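Local structure of deoxycytidylate deaminase (4P9E) at residues Pro6-Lys9 / Glu10-Lys14; Glu17-Ser20 / Gln21-Asn24; Asn46-Pro49 / Ser50-Thr54; Phe67-Ala71 / Glu72-Leu76. The protein probably catalyses the zinc-dependent hydrolytic deamination of dCMP to dUMP, and binds dTTP as an allosteric inhibitor. All coordinates share one frame; numbering follows the deposited sequence.

Contact 1 of 4, residues Pro6-Lys9 / Glu10-Lys14; sequences PEIK and EAYMK
Ile8 lays its CG2 methyl against the ring of Tyr12 one helical turn on, with CG2 3.5 Å from CE2 and CZ next in distance. The two side chains run side by side and point the same way. Ile8 has CG1 anti to its carbonyl carbon (chi1 -77°), and this leaves the CG2 branch on the side of its own carbonyl carbon, where the tyrosine ring lies. The same ring also passes the Ile8 backbone: the carbonyl O of Ile8 sits over one ring face, 3.3 Å from CD2, while it accepts the amide of Tyr12 (N to O 3.1 Å, N-H...O 158°). Three further i to i+4 bonds run alongside: Glu10 N to Pro6 O, Ala11 N to Glu7 O, and Met13 N to Lys9 O at 3.2 Å. On another side of the helix the Glu10 carboxylate pairs with Arg116 in a salt bridge. Tyr12 meets the ring of Phe92 in the central sheet, and Ile8 packs on Trp45 of the second subunit, with Ala11 on Phe19 of that subunit. The regular bonds and the two covered sides identify the opening turns of helix 6-20, an amphipathic helix laid between the deaminase sheet and a neighbouring subunit.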
ATOM      1  N   PRO A   6     -18.616  21.790   9.819  1.00 76.27           N
ATOM      2  CA  PRO A   6     -19.590  22.134   8.778  1.00 71.17           C
ATOM      3  C   PRO A   6     -18.998  22.728   7.505  1.00 63.17           C
ATOM      4  O   PRO A   6     -19.406  22.330   6.420  1.00 61.24           O
ATOM      5  CB  PRO A   6     -20.488  23.171   9.467  1.00 69.77           C
ATOM      6  CG  PRO A   6     -19.719  23.608  10.684  1.00 76.37           C
ATOM      7  CD  PRO A   6     -18.997  22.390  11.108  1.00 79.03           C
ATOM      8  N   GLU A   7     -18.063  23.659   7.636  1.00 68.25           N
ATOM      9  CA  GLU A   7     -17.522  24.372   6.484  1.00 59.04           C
ATOM     10  C   GLU A   7     -16.588  23.499   5.644  1.00 58.58           C
ATOM     11  O   GLU A   7     -16.271  23.821   4.499  1.00 60.05           O
ATOM     12  CB  GLU A   7     -16.779  25.610   6.959  1.00 67.47           C
ATOM     13  CG  GLU A   7     -15.810  25.312   8.083  1.00 75.52           C
ATOM     14  CD  GLU A   7     -14.694  26.329   8.176  1.00 85.58           C
ATOM     15  OE1 GLU A   7     -14.553  27.140   7.230  1.00 79.05           O
ATOM     16  OE2 GLU A   7     -13.963  26.319   9.198  1.00 91.32           O
ATOM     17  N   ILE A   8     -16.139  22.394   6.225  1.00 48.26           N
ATOM     18  CA  ILE A   8     -15.257  21.480   5.528  1.00 43.50           C
ATOM     19  C   ILE A   8     -16.106  20.549   4.685  1.00 40.25           C
ATOM     20  O   ILE A   8     -15.755  20.204   3.565  1.00 34.24           O
ATOM     21  CB  ILE A   8     -14.386  20.703   6.542  1.00 49.51           C
ATOM     22  CG1 ILE A   8     -13.262  21.606   7.047  1.00 48.64           C
ATOM     23  CG2 ILE A   8     -13.808  19.439   5.945  1.00 36.79           C
ATOM     24  CD1 ILE A   8     -12.280  20.900   7.955  1.00 55.98           C
ATOM     25  N   LYS A   9     -17.241  20.161   5.248  1.00 46.45           N
ATOM     26  CA  LYS A   9     -18.231  19.357   4.561  1.00 40.99           C
ATOM     27  C   LYS A   9     -18.586  20.045   3.252  1.00 45.84           C
ATOM     28  O   LYS A   9     -18.598  19.432   2.175  1.00 47.06           O
ATOM     29  CB  LYS A   9     -19.456  19.239   5.465  1.00 50.42           C
ATOM     30  CG  LYS A   9     -20.358  18.064   5.185  1.00 50.90           C
ATOM     31  CD  LYS A   9     -21.294  17.775   6.358  1.00 53.55           C
ATOM     32  CE  LYS A   9     -20.671  16.822   7.380  1.00 56.74           C
ATOM     33  NZ  LYS A   9     -21.677  16.143   8.270  1.00 58.31           N
ATOM     34  N   GLU A  10     -18.833  21.345   3.355  1.00 46.17           N
ATOM     35  CA  GLU A  10     -19.223  22.158   2.220  1.00 45.29           C
ATOM     36  C   GLU A  10     -18.105  22.297   1.192  1.00 43.51           C
ATOM     37  O   GLU A  10     -18.367  22.295  -0.009  1.00 49.07           O
ATOM     38  CB  GLU A  10     -19.695  23.537   2.697  1.00 52.32           C
ATOM     39  CG  GLU A  10     -20.146  24.501   1.596  1.00 52.15           C
ATOM     40  CD  GLU A  10     -21.436  24.078   0.883  1.00 58.63           C
ATOM     41  OE1 GLU A  10     -22.268  23.358   1.494  1.00 51.00           O
ATOM     42  OE2 GLU A  10     -21.607  24.480  -0.299  1.00 59.14           O
ATOM     43  N   ALA A  11     -16.865  22.410   1.654  1.00 37.78           N
ATOM     44  CA  ALA A  11     -15.727  22.493   0.739  1.00 40.47           C
ATOM     45  C   ALA A  11     -15.604  21.226  -0.112  1.00 37.70           C
ATOM     46  O   ALA A  11     -15.250  21.293  -1.287  1.00 35.21           O
ATOM     47  CB  ALA A  11     -14.437  22.762   1.492  1.00 38.91           C
ATOM     48  N   TYR A  12     -15.918  20.084   0.488  1.00 37.62           N
ATOM     49  CA  TYR A  12     -15.964  18.822  -0.244  1.00 38.68           C
ATOM     50  C   TYR A  12     -17.022  18.841  -1.334  1.00 35.75           C
ATOM     51  O   TYR A  12     -16.745  18.497  -2.477  1.00 33.78           O
ATOM     52  CB  TYR A  12     -16.211  17.653   0.707  1.00 36.11           C
ATOM     53  CG  TYR A  12     -15.031  17.360   1.596  1.00 36.62           C
ATOM     54  CD1 TYR A  12     -13.739  17.457   1.110  1.00 33.04           C
ATOM     55  CD2 TYR A  12     -15.206  16.994   2.929  1.00 38.29           C
ATOM     56  CE1 TYR A  12     -12.659  17.183   1.910  1.00 37.12           C
ATOM     57  CE2 TYR A  12     -14.125  16.718   3.747  1.00 34.99           C
ATOM     58  CZ  TYR A  12     -12.853  16.820   3.234  1.00 38.00           C
ATOM     59  OH  TYR A  12     -11.762  16.557   4.034  1.00 37.75           O
ATOM     60  N   MET A  13     -18.235  19.249  -0.977  1.00 38.96           N
ATOM     61  CA  MET A  13     -19.308  19.295  -1.956  1.00 40.33           C
ATOM     62  C   MET A  13     -18.985  20.271  -3.068  1.00 39.25           C
ATOM     63  O   MET A  13     -19.242  19.998  -4.231  1.00 45.38           O
ATOM     64  CB  MET A  13     -20.647  19.653  -1.317  1.00 41.00           C
ATOM     65  CG  MET A  13     -21.834  19.423  -2.234  1.00 35.30           C
ATOM     66  SD  MET A  13     -21.903  17.748  -2.912  1.00 39.70           S
ATOM     67  CE  MET A  13     -22.698  16.815  -1.609  1.00 36.54           C
ATOM     68  N   LYS A  14     -18.401  21.402  -2.730  1.00 37.18           N
ATOM     69  CA  LYS A  14     -18.059  22.353  -3.776  1.00 41.21           C
ATOM     70  C   LYS A  14     -16.965  21.846  -4.711  1.00 41.19           C
ATOM     71  O   LYS A  14     -16.854  22.300  -5.845  1.00 46.34           O
ATOM     72  CB  LYS A  14     -17.683  23.704  -3.178  1.00 43.48           C
ATOM     73  CG  LYS A  14     -18.888  24.559  -2.847  1.00 48.55           C
ATOM     74  CD  LYS A  14     -18.471  25.989  -2.584  1.00 55.69           C
ATOM     75  CE  LYS A  14     -19.393  26.672  -1.573  1.00 74.27           C
ATOM     76  NZ  LYS A  14     -18.728  27.851  -0.924  1.00 74.18           N
TER

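Contact 2 of 4, residues Glu17-Ser20 / Gln21-Asn24; sequences ELFS and QVSN
Phe19 and Val22 make the close-packed side of this contact: Val22 N donates to Phe19 O at 3.2 Å, and Phe19 CD1 comes to 4.3 Å from Val22 CG2. The Phe19 ring also meets His43, while Val22 touches Ile8 of the second subunit. Ser23 N reaches Ser20 O at 3.3 Å, closing a type I turn from Ser20 to Ser23. These two i to i+3 bonds replace the i to i+4 pattern and fold the chain off helix 6-20. Ser20, also buried, turns OG back to the carbonyl O of Glu17, and the OG to O distance of 2.7 Å marks a hydrogen bond. The bond follows from chi1 of 64°, which holds OG between the backbone N and the carbonyl carbon.

The solvent side is looser. Gln21 is exposed, and its bent chain brings CG to 3.5 Å from Glu17 O without a polar bond to the helix. The Glu17 carboxylate forms a salt bridge with Arg116. The chemistry implies a helix ended by the Val22 and Ser23 amide bonds, while the Glu17 carbonyl takes the Ser20 hydroxyl besides a weak bond from Ser20 N.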
ATOM      1  N   GLU A  17     -18.535  19.671  -7.095  1.00 41.97           N
ATOM      2  CA  GLU A  17     -19.131  20.593  -8.057  1.00 41.99           C
ATOM      3  C   GLU A  17     -18.136  21.149  -9.065  1.00 45.31           C
ATOM      4  O   GLU A  17     -18.461  21.283 -10.244  1.00 46.13           O
ATOM      5  CB  GLU A  17     -19.811  21.753  -7.350  1.00 42.46           C
ATOM      6  CG  GLU A  17     -21.188  21.429  -6.845  1.00 49.21           C
ATOM      7  CD  GLU A  17     -21.745  22.529  -5.963  1.00 54.17           C
ATOM      8  OE1 GLU A  17     -22.623  22.223  -5.138  1.00 48.06           O
ATOM      9  OE2 GLU A  17     -21.315  23.701  -6.092  1.00 57.63           O
ATOM     10  N   LEU A  18     -16.942  21.500  -8.599  1.00 42.39           N
ATOM     11  CA  LEU A  18     -15.856  21.919  -9.486  1.00 40.73           C
ATOM     12  C   LEU A  18     -15.611  20.874 -10.555  1.00 44.16           C
ATOM     13  O   LEU A  18     -15.367  21.192 -11.721  1.00 48.58           O
ATOM     14  CB  LEU A  18     -14.567  22.071  -8.696  1.00 39.42           C
ATOM     15  CG  LEU A  18     -13.920  23.439  -8.643  1.00 48.50           C
ATOM     16  CD1 LEU A  18     -14.966  24.499  -8.363  1.00 52.46           C
ATOM     17  CD2 LEU A  18     -12.882  23.429  -7.549  1.00 48.36           C
ATOM     18  N   PHE A  19     -15.670  19.612 -10.160  1.00 43.27           N
ATOM     19  CA  PHE A  19     -15.378  18.548 -11.104  1.00 46.54           C
ATOM     20  C   PHE A  19     -16.547  18.124 -11.963  1.00 47.46           C
ATOM     21  O   PHE A  19     -16.340  17.598 -13.040  1.00 52.00           O
ATOM     22  CB  PHE A  19     -14.719  17.362 -10.413  1.00 43.84           C
ATOM     23  CG  PHE A  19     -13.286  17.618 -10.078  1.00 46.21           C
ATOM     24  CD1 PHE A  19     -12.314  17.566 -11.067  1.00 52.95           C
ATOM     25  CD2 PHE A  19     -12.909  17.958  -8.792  1.00 42.78           C
ATOM     26  CE1 PHE A  19     -10.984  17.825 -10.769  1.00 52.30           C
ATOM     27  CE2 PHE A  19     -11.585  18.220  -8.488  1.00 47.27           C
ATOM     28  CZ  PHE A  19     -10.618  18.156  -9.475  1.00 47.78           C
ATOM     29  N   SER A  20     -17.771  18.369 -11.512  1.00 41.62           N
ATOM     30  CA  SER A  20     -18.924  18.083 -12.360  1.00 42.11           C
ATOM     31  C   SER A  20     -18.848  18.915 -13.633  1.00 45.51           C
ATOM     32  O   SER A  20     -19.276  18.471 -14.694  1.00 51.25           O
ATOM     33  CB  SER A  20     -20.251  18.338 -11.634  1.00 37.64           C
ATOM     34  OG  SER A  20     -20.410  19.702 -11.296  1.00 39.48           O
ATOM     35  N   GLN A  21     -18.261  20.102 -13.537  1.00 39.20           N
ATOM     36  CA  GLN A  21     -18.247  21.035 -14.654  1.00 43.24           C
ATOM     37  C   GLN A  21     -17.160  20.736 -15.679  1.00 45.24           C
ATOM     38  O   GLN A  21     -17.104  21.365 -16.729  1.00 54.59           O
ATOM     39  CB  GLN A  21     -18.123  22.465 -14.139  1.00 45.05           C
ATOM     40  CG  GLN A  21     -19.254  22.852 -13.218  1.00 40.62           C
ATOM     41  CD  GLN A  21     -20.574  23.016 -13.950  1.00 52.69           C
ATOM     42  OE1 GLN A  21     -20.743  23.958 -14.727  1.00 58.41           O
ATOM     43  NE2 GLN A  21     -21.524  22.104 -13.702  1.00 48.16           N
ATOM     44  N   VAL A  22     -16.306  19.771 -15.371  1.00 39.45           N
ATOM     45  CA  VAL A  22     -15.275  19.312 -16.291  1.00 40.56           C
ATOM     46  C   VAL A  22     -15.894  18.350 -17.297  1.00 46.58           C
ATOM     47  O   VAL A  22     -15.411  18.197 -18.422  1.00 55.01           O
ATOM     48  CB  VAL A  22     -14.140  18.615 -15.519  1.00 39.70           C
ATOM     49  CG1 VAL A  22     -13.187  17.893 -16.455  1.00 42.99           C
ATOM     50  CG2 VAL A  22     -13.385  19.622 -14.657  1.00 42.46           C
ATOM     51  N   SER A  23     -16.969  17.686 -16.886  1.00 42.99           N
ATOM     52  CA  SER A  23     -17.628  16.719 -17.720  1.00 46.83           C
ATOM     53  C   SER A  23     -18.200  17.305 -19.019  1.00 63.21           C
ATOM     54  O   SER A  23     -18.253  18.526 -19.165  1.00 67.20           O
ATOM     55  CB  SER A  23     -18.917  16.192 -17.048  1.00 43.67           C
ATOM     56  OG  SER A  23     -19.624  15.297 -17.889  1.00 48.23           O
ATOM     57  N   ASN A  24     -18.601  16.470 -19.938  1.00 63.46           N
ATOM     58  CA  ASN A  24     -18.964  16.913 -21.279  1.00 67.96           C
ATOM     59  C   ASN A  24     -20.403  16.534 -21.683  1.00 71.26           C
ATOM     60  O   ASN A  24     -20.806  16.700 -22.837  1.00 76.14           O
ATOM     61  CB  ASN A  24     -18.012  16.313 -22.311  1.00 69.47           C
ATOM     62  CG  ASN A  24     -17.483  17.356 -23.252  1.00 85.85           C
ATOM     63  OD1 ASN A  24     -16.434  17.959 -23.002  1.00 91.60           O
ATOM     64  ND2 ASN A  24     -18.204  17.590 -24.343  1.00 89.60           N
TER

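Contact 3 of 4, residues Asn46-Pro49 / Ser50-Thr54; sequences NGTP and SGFHT
Among the apolar contacts, Thr48 meets Phe52 almost at a right angle: Thr48 CB is 3.6 Å from Phe52 CD2, and CG2 of the threonine lies close to the same ring carbon. Phe52 has CG anti to its backbone N (chi1 -157°), which swings the ring back beside Thr48. Pro49 adds a wider apolar touch, CD to Phe52 CB at 4.3 Å. Phe52 further sets CE2 over a face of the His53 imidazole, offset toward its rim and 4.3 Å above the plane.

The polar part is one backbone hydrogen bond, Phe52 N to Pro49 O at 3.0 Å with an N-H...O angle of 153°. It closes a type II turn with Ser50 and Gly51 at its corners. Gly51 has a positive phi of 91°, a conformation that suits glycine. The carbonyl O of Thr54 is also approached, by Thr48 CG2 at 3.5 Å, in a plain van der Waals touch and not a bond.

Intersubunit contacts form the third kind. Ser50 N is hydrogen-bonded to Gln107 OE1 of the third subunit, and Pro49 and Phe52 both pack on Leu131 of that subunit. Gly47, Thr48 and Ser50 bind dCMP, and Gly47, Thr48 and Gly51 bind dTTP, in other structures of this protein. The arrangement is thus a turn-containing nucleotide-binding loop set at a subunit boundary, here without its ligand.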
ATOM      1  N   ASN A  46     -18.711  12.492 -14.834  1.00 47.90           N
ATOM      2  CA  ASN A  46     -19.339  11.592 -15.785  1.00 43.87           C
ATOM      3  C   ASN A  46     -18.854  11.803 -17.212  1.00 50.29           C
ATOM      4  O   ASN A  46     -18.628  12.924 -17.643  1.00 54.49           O
ATOM      5  CB  ASN A  46     -20.867  11.619 -15.674  1.00 46.43           C
ATOM      6  CG  ASN A  46     -21.451  12.949 -16.036  1.00 53.61           C
ATOM      7  OD1 ASN A  46     -20.754  13.955 -16.070  1.00 63.73           O
ATOM      8  ND2 ASN A  46     -22.740  12.965 -16.318  1.00 59.24           N
ATOM      9  N   GLY A  47     -18.670  10.709 -17.937  1.00 38.96           N
ATOM     10  CA  GLY A  47     -18.195  10.794 -19.297  1.00 39.13           C
ATOM     11  C   GLY A  47     -17.639   9.508 -19.855  1.00 44.97           C
ATOM     12  O   GLY A  47     -17.711   8.453 -19.241  1.00 48.55           O
ATOM     13  N   THR A  48     -17.074   9.619 -21.046  1.00 49.69           N
ATOM     14  CA  THR A  48     -16.516   8.486 -21.780  1.00 52.87           C
ATOM     15  C   THR A  48     -15.108   8.142 -21.302  1.00 55.93           C
ATOM     16  O   THR A  48     -14.376   9.011 -20.811  1.00 55.31           O
ATOM     17  CB  THR A  48     -16.448   8.779 -23.299  1.00 59.72           C
ATOM     18  OG1 THR A  48     -15.456   9.786 -23.562  1.00 57.07           O
ATOM     19  CG2 THR A  48     -17.797   9.234 -23.808  1.00 68.92           C
ATOM     20  N   PRO A  49     -14.743   6.879 -21.479  1.00 57.80           N
ATOM     21  CA  PRO A  49     -13.469   6.348 -21.006  1.00 58.62           C
ATOM     22  C   PRO A  49     -12.313   6.986 -21.739  1.00 58.94           C
ATOM     23  O   PRO A  49     -12.471   7.412 -22.875  1.00 67.00           O
ATOM     24  CB  PRO A  49     -13.567   4.870 -21.366  1.00 51.62           C
ATOM     25  CG  PRO A  49     -15.003   4.578 -21.297  1.00 44.90           C
ATOM     26  CD  PRO A  49     -15.704   5.807 -21.780  1.00 50.66           C
ATOM     27  N   SER A  50     -11.107   7.135 -21.051  1.00 61.75           N
ATOM     28  CA  SER A  50      -9.941   7.768 -21.627  1.00 65.96           C
ATOM     29  C   SER A  50      -9.545   7.026 -22.889  1.00 74.87           C
ATOM     30  O   SER A  50      -9.262   5.830 -22.852  1.00 74.94           O
ATOM     31  CB  SER A  50      -8.799   7.762 -20.621  1.00 62.19           C
ATOM     32  OG  SER A  50      -9.133   8.554 -19.493  1.00 69.47           O
ATOM     33  N   GLY A  51      -9.465   7.759 -23.996  1.00 68.13           N
ATOM     34  CA  GLY A  51      -9.119   7.189 -25.287  1.00 74.96           C
ATOM     35  C   GLY A  51     -10.293   6.721 -26.124  1.00 76.07           C
ATOM     36  O   GLY A  51     -10.122   6.208 -27.222  1.00 83.96           O
ATOM     37  N   PHE A  52     -11.498   6.971 -25.640  1.00 71.86           N
ATOM     38  CA  PHE A  52     -12.701   6.757 -26.426  1.00 76.71           C
ATOM     39  C   PHE A  52     -12.768   7.830 -27.503  1.00 93.92           C
ATOM     40  O   PHE A  52     -12.138   8.876 -27.377  1.00 95.70           O
ATOM     41  CB  PHE A  52     -13.929   6.866 -25.534  1.00 71.40           C
ATOM     42  CG  PHE A  52     -15.137   6.167 -26.068  1.00 73.86           C
ATOM     43  CD1 PHE A  52     -15.112   4.813 -26.327  1.00 79.02           C
ATOM     44  CD2 PHE A  52     -16.309   6.858 -26.286  1.00 76.05           C
ATOM     45  CE1 PHE A  52     -16.228   4.168 -26.804  1.00 75.30           C
ATOM     46  CE2 PHE A  52     -17.426   6.216 -26.763  1.00 77.91           C
ATOM     47  CZ  PHE A  52     -17.385   4.869 -27.023  1.00 77.91           C
ATOM     48  N   HIS A  53     -13.436   7.525 -28.608  1.00107.02           N
ATOM     49  CA  HIS A  53     -13.369   8.385 -29.782  1.00111.98           C
ATOM     50  C   HIS A  53     -14.271   9.602 -29.655  1.00113.07           C
ATOM     51  O   HIS A  53     -13.806  10.736 -29.728  1.00122.08           O
ATOM     52  CB  HIS A  53     -13.682   7.599 -31.057  1.00110.60           C
ATOM     53  CG  HIS A  53     -15.044   6.987 -31.068  1.00116.47           C
ATOM     54  ND1 HIS A  53     -16.184   7.714 -31.340  1.00119.59           N
ATOM     55  CD2 HIS A  53     -15.455   5.718 -30.839  1.00122.63           C
ATOM     56  CE1 HIS A  53     -17.235   6.918 -31.274  1.00121.08           C
ATOM     57  NE2 HIS A  53     -16.821   5.702 -30.974  1.00128.59           N
ATOM     58  N   THR A  54     -15.560   9.367 -29.461  1.00104.69           N
ATOM     59  CA  THR A  54     -16.500  10.460 -29.298  1.00106.57           C
ATOM     60  C   THR A  54     -16.474  10.955 -27.865  1.00112.52           C
ATOM     61  O   THR A  54     -16.543  10.163 -26.932  1.00112.12           O
ATOM     62  CB  THR A  54     -17.922  10.020 -29.625  1.00108.72           C
ATOM     63  OG1 THR A  54     -18.851  10.900 -28.984  1.00104.89           O
ATOM     64  CG2 THR A  54     -18.161   8.607 -29.134  1.00107.47           C
TER

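Contact 4 of 4, residues Phe67-Ala71 / Glu72-Leu76; sequences FVLHA and EQNAL. With ZN (zinc ion), chain B.
His70 and Gln73 meet in an uncommon way at the start of helix 71-80: the histidine, at the N-cap position, binds the zinc ion through ND1 at 2.0 Å, while its own backbone N is held by Gln73 OE1. The His70 CG is anti to the carbonyl carbon, a setting that carries the ring to the metal. Cys98 and Cys101 supply the other protein ligands, and a water lies 2.5 Å from the zinc.

Gln73, three residues on from the N-cap, extends its chain back to the same residue, and OE1 accepts the His70 backbone N at 3.0 Å (N-H...O 163°), the half of a capping box in which the N3 side chain accepts the backbone N-H of the N-cap residue. The donor stands 52° above the carbonyl plane. Side by side and pointing the same way, the imidazole and the amide have planes only 4° apart. The helix proper starts with Asn74 N to His70 O and Ala75 N to Ala71 O, both 3.0 Å. Leu69 crosses Asn74 at about a right angle, its CD1 3.8 Å from OD1; the amide ND2 of Asn74 is taken by Trp45 O.

Glu72, its chain bent beyond CG, brings OE1 to 3.4 Å from His70 CB and accepts a hydrogen bond from the zinc-bound water at OE2, 2.6 Å away. One water thus joins metal and carboxylate, consistent with the deaminase mechanism, in which zinc activates water for attack on the base and Glu72 is the predicted proton donor.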
ATOM      1  N   PHE A  67     -21.676   3.709 -23.012  1.00 81.58           N
ATOM      2  CA  PHE A  67     -20.268   3.615 -22.637  1.00 79.11           C
ATOM      3  C   PHE A  67     -19.702   4.779 -21.817  1.00 77.07           C
ATOM      4  O   PHE A  67     -18.504   4.833 -21.550  1.00 73.62           O
ATOM      5  CB  PHE A  67     -19.395   3.251 -23.841  1.00 78.36           C
ATOM      6  CG  PHE A  67     -19.573   1.821 -24.268  1.00 91.49           C
ATOM      7  CD1 PHE A  67     -18.918   0.794 -23.593  1.00 79.17           C
ATOM      8  CD2 PHE A  67     -20.446   1.489 -25.298  1.00 97.64           C
ATOM      9  CE1 PHE A  67     -19.107  -0.533 -23.960  1.00 83.49           C
ATOM     10  CE2 PHE A  67     -20.634   0.161 -25.672  1.00 94.56           C
ATOM     11  CZ  PHE A  67     -19.962  -0.849 -25.001  1.00 90.25           C
ATOM     12  N   VAL A  68     -20.565   5.686 -21.376  1.00 69.83           N
ATOM     13  CA  VAL A  68     -20.114   6.716 -20.461  1.00 60.15           C
ATOM     14  C   VAL A  68     -20.230   6.238 -19.014  1.00 55.68           C
ATOM     15  O   VAL A  68     -21.219   5.622 -18.617  1.00 59.37           O
ATOM     16  CB  VAL A  68     -20.820   8.082 -20.700  1.00 63.06           C
ATOM     17  CG1 VAL A  68     -21.536   8.073 -22.024  1.00 66.31           C
ATOM     18  CG2 VAL A  68     -21.769   8.425 -19.568  1.00 56.17           C
ATOM     19  N   LEU A  69     -19.180   6.494 -18.247  1.00 54.97           N
ATOM     20  CA  LEU A  69     -19.136   6.140 -16.837  1.00 47.79           C
ATOM     21  C   LEU A  69     -19.743   7.248 -15.992  1.00 42.37           C
ATOM     22  O   LEU A  69     -19.584   8.426 -16.297  1.00 40.92           O
ATOM     23  CB  LEU A  69     -17.683   5.936 -16.403  1.00 43.35           C
ATOM     24  CG  LEU A  69     -16.904   5.003 -17.314  1.00 44.43           C
ATOM     25  CD1 LEU A  69     -15.643   5.689 -17.827  1.00 50.65           C
ATOM     26  CD2 LEU A  69     -16.582   3.738 -16.580  1.00 44.56           C
ATOM     27  N   HIS A  70     -20.434   6.866 -14.927  1.00 41.86           N
ATOM     28  CA  HIS A  70     -20.923   7.829 -13.965  1.00 36.08           C
ATOM     29  C   HIS A  70     -19.743   8.302 -13.137  1.00 32.56           C
ATOM     30  O   HIS A  70     -18.719   7.629 -13.067  1.00 31.54           O
ATOM     31  CB  HIS A  70     -21.980   7.194 -13.081  1.00 37.95           C
ATOM     32  CG  HIS A  70     -23.200   6.764 -13.830  1.00 46.02           C
ATOM     33  ND1 HIS A  70     -24.218   6.049 -13.240  1.00 47.68           N
ATOM     34  CD2 HIS A  70     -23.570   6.957 -15.114  1.00 47.41           C
ATOM     35  CE1 HIS A  70     -25.158   5.805 -14.139  1.00 41.30           C
ATOM     36  NE2 HIS A  70     -24.789   6.348 -15.280  1.00 42.06           N
ATOM     37  N   ALA A  71     -19.891   9.468 -12.525  1.00 37.31           N
ATOM     38  CA  ALA A  71     -18.855  10.050 -11.686  1.00 37.29           C
ATOM     39  C   ALA A  71     -18.409   9.073 -10.596  1.00 38.37           C
ATOM     40  O   ALA A  71     -17.228   8.994 -10.261  1.00 31.96           O
ATOM     41  CB  ALA A  71     -19.371  11.336 -11.058  1.00 38.25           C
ATOM     42  N   GLU A  72     -19.368   8.331 -10.051  1.00 33.64           N
ATOM     43  CA  GLU A  72     -19.100   7.409  -8.962  1.00 32.95           C
ATOM     44  C   GLU A  72     -18.301   6.218  -9.476  1.00 34.79           C
ATOM     45  O   GLU A  72     -17.375   5.761  -8.820  1.00 37.18           O
ATOM     46  CB  GLU A  72     -20.409   6.940  -8.295  1.00 39.16           C
ATOM     47  CG  GLU A  72     -21.346   8.048  -7.784  1.00 36.87           C
ATOM     48  CD  GLU A  72     -22.332   8.547  -8.845  1.00 46.37           C
ATOM     49  OE1 GLU A  72     -21.946   8.692 -10.033  1.00 42.60           O
ATOM     50  OE2 GLU A  72     -23.501   8.809  -8.480  1.00 47.91           O
ATOM     51  N   GLN A  73     -18.658   5.711 -10.652  1.00 32.01           N
ATOM     52  CA  GLN A  73     -17.845   4.713 -11.339  1.00 32.57           C
ATOM     53  C   GLN A  73     -16.375   5.136 -11.574  1.00 29.62           C
ATOM     54  O   GLN A  73     -15.454   4.348 -11.358  1.00 26.41           O
ATOM     55  CB  GLN A  73     -18.515   4.299 -12.641  1.00 33.85           C
ATOM     56  CG  GLN A  73     -19.680   3.376 -12.398  1.00 36.54           C
ATOM     57  CD  GLN A  73     -20.651   3.289 -13.566  1.00 46.58           C
ATOM     58  OE1 GLN A  73     -20.420   3.850 -14.635  1.00 45.41           O
ATOM     59  NE2 GLN A  73     -21.766   2.592 -13.349  1.00 50.97           N
ATOM     60  N   ASN A  74     -16.166   6.378 -11.991  1.00 34.99           N
ATOM     61  CA  ASN A  74     -14.814   6.908 -12.136  1.00 36.31           C
ATOM     62  C   ASN A  74     -14.008   6.979 -10.833  1.00 36.86           C
ATOM     63  O   ASN A  74     -12.851   6.539 -10.775  1.00 39.87           O
ATOM     64  CB  ASN A  74     -14.838   8.265 -12.822  1.00 36.33           C
ATOM     65  CG  ASN A  74     -14.721   8.148 -14.316  1.00 43.54           C
ATOM     66  OD1 ASN A  74     -13.988   7.296 -14.822  1.00 38.34           O
ATOM     67  ND2 ASN A  74     -15.442   8.995 -15.039  1.00 52.15           N
ATOM     68  N   ALA A  75     -14.617   7.528  -9.795  1.00 25.61           N
ATOM     69  CA  ALA A  75     -13.982   7.570  -8.494  1.00 25.95           C
ATOM     70  C   ALA A  75     -13.604   6.157  -8.018  1.00 30.78           C
ATOM     71  O   ALA A  75     -12.459   5.896  -7.644  1.00 31.06           O
ATOM     72  CB  ALA A  75     -14.894   8.272  -7.480  1.00 23.23           C
ATOM     73  N   LEU A  76     -14.579   5.256  -8.051  1.00 33.64           N
ATOM     74  CA  LEU A  76     -14.372   3.855  -7.726  1.00 30.87           C
ATOM     75  C   LEU A  76     -13.231   3.196  -8.503  1.00 37.29           C
ATOM     76  O   LEU A  76     -12.400   2.498  -7.933  1.00 36.68           O
ATOM     77  CB  LEU A  76     -15.659   3.088  -7.995  1.00 34.65           C
ATOM     78  CG  LEU A  76     -15.615   1.601  -7.635  1.00 47.62           C
ATOM     79  CD1 LEU A  76     -15.352   1.413  -6.156  1.00 42.72           C
ATOM     80  CD2 LEU A  76     -16.911   0.951  -8.024  1.00 51.02           C
TER
HETATM   81 ZN    ZN B 201     -24.797   5.785 -11.379  1.00 54.55          ZN
HETATM   82  O   HOH W   1     -25.043   8.020 -10.410  1.00 61.98           O

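From the N terminus the four contacts come strictly in series, and none nests in or crosses another. Contacts 1 and 2 share helix 6-20, the first near its start and the second at the turn that ends it, their centres 17 Å apart; both touch the second subunit. Contact 3 closes its turn in the loop after strand 39-45, and contact 4 joins the end of that long loop to helix 71-80. Ser23 OG to Asn46 OD1 at 2.5 Å, probably a hydrogen bond, ties contact 2 to contact 3. Gly47 O and Leu69 N, 2.6 Å apart, probably bond contact 3 to contact 4, and these two both meet the third subunit.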